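PDB 5L6G: xylooligosaccharide oxidase from Myceliophthora thermophila, which oxidises the C1 hydroxyl of xylooligosaccharides and some other sugars to lactones with a bicovalently bound FAD, passing the electrons to oxygen to give hydrogen peroxide. Local coordinates for residues I183-V188 / S222-T227; L206-R211 / D471-I476. All blocks are in the same frame, centred on the assembly; numbering follows the deposited sequence.

Contact 1 of 2, residues I183-V188 / S222-T227; sequences ITSADV and SFRFKT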
# COMPACT_ATOMS: atom_id res chain seq x y z
N ILE A 183 1.51 13.77 -1.38
CA ILE A 183 0.42 14.50 -0.77
C ILE A 183 0.94 15.87 -0.32
O ILE A 183 1.92 15.96 0.42
CB ILE A 183 -0.19 13.76 0.44
CG1 ILE A 183 -0.74 12.41 0.00
CG2 ILE A 183 -1.26 14.64 1.06
CD1 ILE A 183 -1.19 11.53 1.16
N THR A 184 0.29 16.93 -0.79
CA THR A 184 0.63 18.27 -0.32
C THR A 184 -0.41 18.82 0.67
O THR A 184 -0.08 19.65 1.51
CB THR A 184 0.84 19.26 -1.49
OG1 THR A 184 1.34 20.50 -0.98
CG2 THR A 184 -0.43 19.53 -2.23
N SER A 185 -1.65 18.36 0.57
CA SER A 185 -2.66 18.70 1.56
C SER A 185 -3.83 17.72 1.48
O SER A 185 -4.00 17.01 0.49
CB SER A 185 -3.14 20.15 1.41
OG SER A 185 -3.94 20.31 0.25
N ALA A 186 -4.64 17.71 2.53
CA ALA A 186 -5.81 16.85 2.58
C ALA A 186 -6.89 17.56 3.38
O ALA A 186 -6.59 18.19 4.39
CB ALA A 186 -5.48 15.53 3.25
N ASP A 187 -8.13 17.44 2.92
CA ASP A 187 -9.27 17.86 3.71
C ASP A 187 -9.79 16.64 4.44
O ASP A 187 -9.95 15.58 3.83
CB ASP A 187 -10.36 18.44 2.84
CG ASP A 187 -9.91 19.68 2.08
OD1 ASP A 187 -8.98 20.39 2.53
OD2 ASP A 187 -10.48 19.92 1.00
N VAL A 188 -10.05 16.77 5.73
CA VAL A 188 -10.36 15.65 6.56
C VAL A 188 -11.61 15.90 7.37
O VAL A 188 -11.79 16.99 7.92
CB VAL A 188 -9.20 15.35 7.55
CG1 VAL A 188 -9.40 14.01 8.24
CG2 VAL A 188 -7.86 15.42 6.82
N SER A 222 -10.73 14.91 0.52
CA SER A 222 -10.10 15.39 -0.68
C SER A 222 -8.62 15.38 -0.44
O SER A 222 -8.17 15.70 0.67
CB SER A 222 -10.56 16.80 -1.04
OG SER A 222 -10.01 17.20 -2.30
N PHE A 223 -7.87 14.95 -1.46
CA PHE A 223 -6.41 15.03 -1.49
C PHE A 223 -5.97 16.08 -2.49
O PHE A 223 -6.60 16.24 -3.52
CB PHE A 223 -5.78 13.71 -1.99
CG PHE A 223 -5.94 12.55 -1.07
CD1 PHE A 223 -7.08 11.77 -1.11
CD2 PHE A 223 -4.96 12.23 -0.15
CE1 PHE A 223 -7.23 10.69 -0.26
CE2 PHE A 223 -5.10 11.15 0.71
CZ PHE A 223 -6.23 10.37 0.66
N ARG A 224 -4.86 16.76 -2.20
CA ARG A 224 -4.11 17.46 -3.25
C ARG A 224 -2.77 16.80 -3.35
O ARG A 224 -2.09 16.58 -2.33
CB ARG A 224 -3.87 18.94 -2.96
CG ARG A 224 -4.85 19.87 -3.63
CD ARG A 224 -6.18 19.78 -2.95
NE ARG A 224 -6.02 19.80 -1.50
CZ ARG A 224 -7.00 19.55 -0.64
NH1 ARG A 224 -8.25 19.33 -1.07
NH2 ARG A 224 -6.73 19.59 0.67
N PHE A 225 -2.39 16.48 -4.57
CA PHE A 225 -1.13 15.84 -4.84
C PHE A 225 -0.30 16.75 -5.71
O PHE A 225 -0.78 17.26 -6.72
CB PHE A 225 -1.36 14.52 -5.59
CG PHE A 225 -1.78 13.38 -4.71
CD1 PHE A 225 -0.84 12.56 -4.10
CD2 PHE A 225 -3.11 13.10 -4.52
CE1 PHE A 225 -1.22 11.50 -3.29
CE2 PHE A 225 -3.51 12.05 -3.71
CZ PHE A 225 -2.56 11.24 -3.10
N LYS A 226 0.96 16.95 -5.32
CA LYS A 226 1.97 17.42 -6.25
C LYS A 226 2.21 16.33 -7.31
O LYS A 226 1.88 15.15 -7.12
CB LYS A 226 3.27 17.73 -5.52
CG LYS A 226 3.25 19.08 -4.83
CD LYS A 226 4.44 19.27 -3.88
CE LYS A 226 4.49 20.70 -3.37
NZ LYS A 226 5.42 20.87 -2.20
N THR A 227 2.80 16.75 -8.43
CA THR A 227 3.12 15.82 -9.49
C THR A 227 4.50 16.12 -10.05
O THR A 227 5.02 17.22 -9.88
CB THR A 227 2.10 15.92 -10.64
OG1 THR A 227 2.18 17.22 -11.27
CG2 THR A 227 0.70 15.67 -10.15
O HOH W 1 4.28 19.70 -0.08
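Arg224 folds back over the neighbouring antiparallel strand and grips Ser185 and Asp187. Bends at chi2 (73°) and chi3 (45°) turn its guanidinium side-on to Ser185, whose OG takes NE at 2.8 Å and NH2 at 2.9 Å, lying almost in the guanidinium plane. NH2 forms a salt bridge with Asp187 OD1 at 3.0 Å, and NH1 adds a weak bond to OD2; the carboxylate is twisted 46° from the guanidinium. Thr197 holds OD1 from the next strand. A classic beta bulge sets Thr184 and Ser185 together opposite Arg224: Arg224 O accepts Thr184 N at 2.9 Å and, weakly, Ser185 N. Thr184 CG2 packs on Arg224 CB at 3.6 Å, and a water joins its OG1 to Lys226 NZ. On the other face, which helix 160-165 covers, Ile183 sets CG1 against Phe225 CE1 at 3.4 Å and CD1 at the edge of the Phe223 ring. A leucine in place of Arg224 would probably leave Asp187 without its charged mate and Ser185 OG without both donors. In this FAD-binding PCMH-type domain, chemistry thus splits by face: a polar network partly exposed, and buried Ile183, Phe223 and Phe225, the Phe223 side chain about 5 Å from the FAD.

Contact 2 of 2, residues L206-R211 / D471-I476; sequences LFWALR and DRLRRI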
# COMPACT_ATOMS: atom_id res chain seq x y z
N LEU A 206 -1.62 16.50 12.47
CA LEU A 206 -2.53 15.66 11.70
C LEU A 206 -1.91 15.32 10.36
O LEU A 206 -2.00 14.19 9.90
CB LEU A 206 -3.88 16.38 11.50
CG LEU A 206 -4.85 15.72 10.52
CD1 LEU A 206 -5.13 14.28 10.91
CD2 LEU A 206 -6.15 16.51 10.46
N PHE A 207 -1.27 16.30 9.73
CA PHE A 207 -0.61 16.05 8.46
C PHE A 207 0.46 14.97 8.63
O PHE A 207 0.55 14.04 7.83
CB PHE A 207 0.02 17.34 7.93
CG PHE A 207 0.35 17.28 6.48
CD1 PHE A 207 -0.61 16.90 5.56
CD2 PHE A 207 1.61 17.60 6.03
CE1 PHE A 207 -0.32 16.84 4.20
CE2 PHE A 207 1.91 17.56 4.67
CZ PHE A 207 0.93 17.18 3.76
N TRP A 208 1.23 15.09 9.70
CA TRP A 208 2.20 14.06 10.07
C TRP A 208 1.51 12.70 10.27
O TRP A 208 1.90 11.72 9.65
CB TRP A 208 2.98 14.49 11.32
CG TRP A 208 4.03 13.51 11.77
CD1 TRP A 208 5.33 13.47 11.40
CD2 TRP A 208 3.85 12.42 12.69
NE1 TRP A 208 5.98 12.43 12.02
CE2 TRP A 208 5.08 11.76 12.81
CE3 TRP A 208 2.75 11.93 13.41
CZ2 TRP A 208 5.26 10.66 13.63
CZ3 TRP A 208 2.93 10.84 14.22
CH2 TRP A 208 4.17 10.21 14.32
N ALA A 209 0.46 12.66 11.08
CA ALA A 209 -0.22 11.38 11.37
C ALA A 209 -0.86 10.76 10.11
O ALA A 209 -0.76 9.55 9.90
CB ALA A 209 -1.24 11.54 12.48
N LEU A 210 -1.46 11.58 9.26
CA LEU A 210 -2.06 11.10 8.02
C LEU A 210 -1.09 10.38 7.12
O LEU A 210 -1.47 9.44 6.41
CB LEU A 210 -2.65 12.25 7.20
CG LEU A 210 -3.90 12.93 7.72
CD1 LEU A 210 -4.26 14.09 6.79
CD2 LEU A 210 -5.05 11.94 7.84
N ARG A 211 0.15 10.88 7.10
CA ARG A 211 1.10 10.47 6.12
C ARG A 211 1.86 9.24 6.56
O ARG A 211 3.09 9.28 6.72
CB ARG A 211 2.01 11.66 5.75
CG ARG A 211 1.28 12.50 4.71
CD ARG A 211 1.61 13.94 4.74
NE ARG A 211 2.99 14.28 4.45
CZ ARG A 211 3.88 14.69 5.36
NH1 ARG A 211 3.57 14.74 6.65
NH2 ARG A 211 5.09 15.04 4.95
N ASP A 471 4.32 6.01 19.42
CA ASP A 471 3.95 6.76 20.63
C ASP A 471 3.30 8.11 20.27
O ASP A 471 2.26 8.47 20.82
CB ASP A 471 5.13 6.92 21.59
CG ASP A 471 5.41 5.64 22.38
OD1 ASP A 471 4.57 4.70 22.36
OD2 ASP A 471 6.48 5.54 23.03
N ARG A 472 3.88 8.83 19.33
CA ARG A 472 3.29 10.09 18.90
C ARG A 472 1.95 9.87 18.20
O ARG A 472 0.99 10.60 18.44
CB ARG A 472 4.25 10.85 17.99
CG ARG A 472 3.68 12.17 17.54
CD ARG A 472 4.70 12.93 16.74
NE ARG A 472 4.14 14.16 16.19
CZ ARG A 472 4.72 14.88 15.24
NH1 ARG A 472 5.88 14.49 14.73
NH2 ARG A 472 4.15 15.98 14.79
N LEU A 473 1.87 8.83 17.37
CA LEU A 473 0.59 8.45 16.76
C LEU A 473 -0.50 8.22 17.80
O LEU A 473 -1.64 8.63 17.59
CB LEU A 473 0.71 7.20 15.90
CG LEU A 473 1.36 7.39 14.52
CD1 LEU A 473 1.61 6.05 13.88
CD2 LEU A 473 0.48 8.24 13.62
N ARG A 474 -0.17 7.55 18.90
CA ARG A 474 -1.15 7.29 19.97
C ARG A 474 -1.59 8.59 20.64
O ARG A 474 -2.76 8.75 21.01
CB ARG A 474 -0.59 6.32 21.00
CG ARG A 474 -0.41 4.92 20.46
CD ARG A 474 -0.14 3.91 21.55
NE ARG A 474 -1.30 3.78 22.45
CZ ARG A 474 -1.29 3.13 23.61
NH1 ARG A 474 -0.18 2.54 24.04
NH2 ARG A 474 -2.39 3.08 24.35
N ARG A 475 -0.66 9.53 20.77
CA ARG A 475 -1.00 10.82 21.37
C ARG A 475 -1.95 11.60 20.48
O ARG A 475 -2.93 12.15 20.96
CB ARG A 475 0.25 11.62 21.69
CG ARG A 475 1.06 11.02 22.83
CD ARG A 475 2.09 11.97 23.39
NE ARG A 475 3.11 12.33 22.39
CZ ARG A 475 4.20 11.62 22.12
NH1 ARG A 475 4.46 10.47 22.75
NH2 ARG A 475 5.05 12.06 21.19
N ILE A 476 -1.67 11.63 19.18
CA ILE A 476 -2.54 12.34 18.23
C ILE A 476 -3.89 11.63 18.15
O ILE A 476 -4.93 12.26 18.02
CB ILE A 476 -1.87 12.46 16.83
CG1 ILE A 476 -0.63 13.33 16.94
CG2 ILE A 476 -2.80 13.11 15.83
CD1 ILE A 476 0.25 13.28 15.72
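Trp208 and Arg472 lie flat against each other, the guanidinium stacked on one face of the indole with the two planes 15° apart. CZ of Arg472 stands 3.8 Å from the centroid of the five-membered ring of Trp208, a cation-pi contact over the face. Arg472 reaches this place with an extended chain: CG is anti to the backbone N (chi1 -179°), and the chain stays straight to NE. Its methylenes therefore run over the same indole, and CD makes a CH-pi contact 3.7 Å from the centroid of the six-membered ring of Trp208. NH1 sits above the pyrrole part near NE1; both are donors, so the approach is stacking and not a hydrogen bond. The other end of the guanidinium is fixed by a salt bridge from NH2 to Asp205, one turn before Ala209 on the indole's own helix.

Two aliphatic side chains meet the benzene part of the indole. Leu473 crosses it at about a right angle and brings CD2 to 3.6 Å from Trp208 CZ3, while Ile476 comes obliquely, with CD1 3.7 Å from Trp208 CE3. Both methyls also reach the small Ala209, whose CB is 3.9 Å from Leu473 CD2 and 4.0 Å from Ile476 CD1. The axes of the short segments pass 10.3 Å apart at 120°, with the CA atoms of Ala209 and Leu473 the nearest pair across them.

The pair joins helix 204-213 of the FAD-binding region to helix 470-480 of the berberine-like C-terminal region. Phe217 packs on both Ala209 and Leu473, and Ser398 bonds to the backbone of Trp208 and Ala209. Away from helix 470-480, Leu206, Phe207 and Leu210 rest on strands 183-189 and 195-199, which places helix 204-213 between that sheet and the C-terminal helix.

Contacts 1 and 2 share a layered build, with helix 204-213 resting on strand 183-189. They touch directly: Phe207 CZ lies 3.5 Å from Thr184 O, and Val188 CG2 is 3.8 Å from Leu210 CD1. Contact 1 is partly buried, pairing two strands by backbone hydrogen bonds, with polar side chains on one face and an apolar face near the FAD. Contact 2 is buried and has no hydrogen bond between its segments; one helix meets another through apolar packing and a stack. Each pairs an arginine with an aspartate, across the strands in contact 1, outside the segments (Asp205) in contact 2. Contact 1 stays within the FAD-binding region, whereas contact 2 ties it to the C-terminal region.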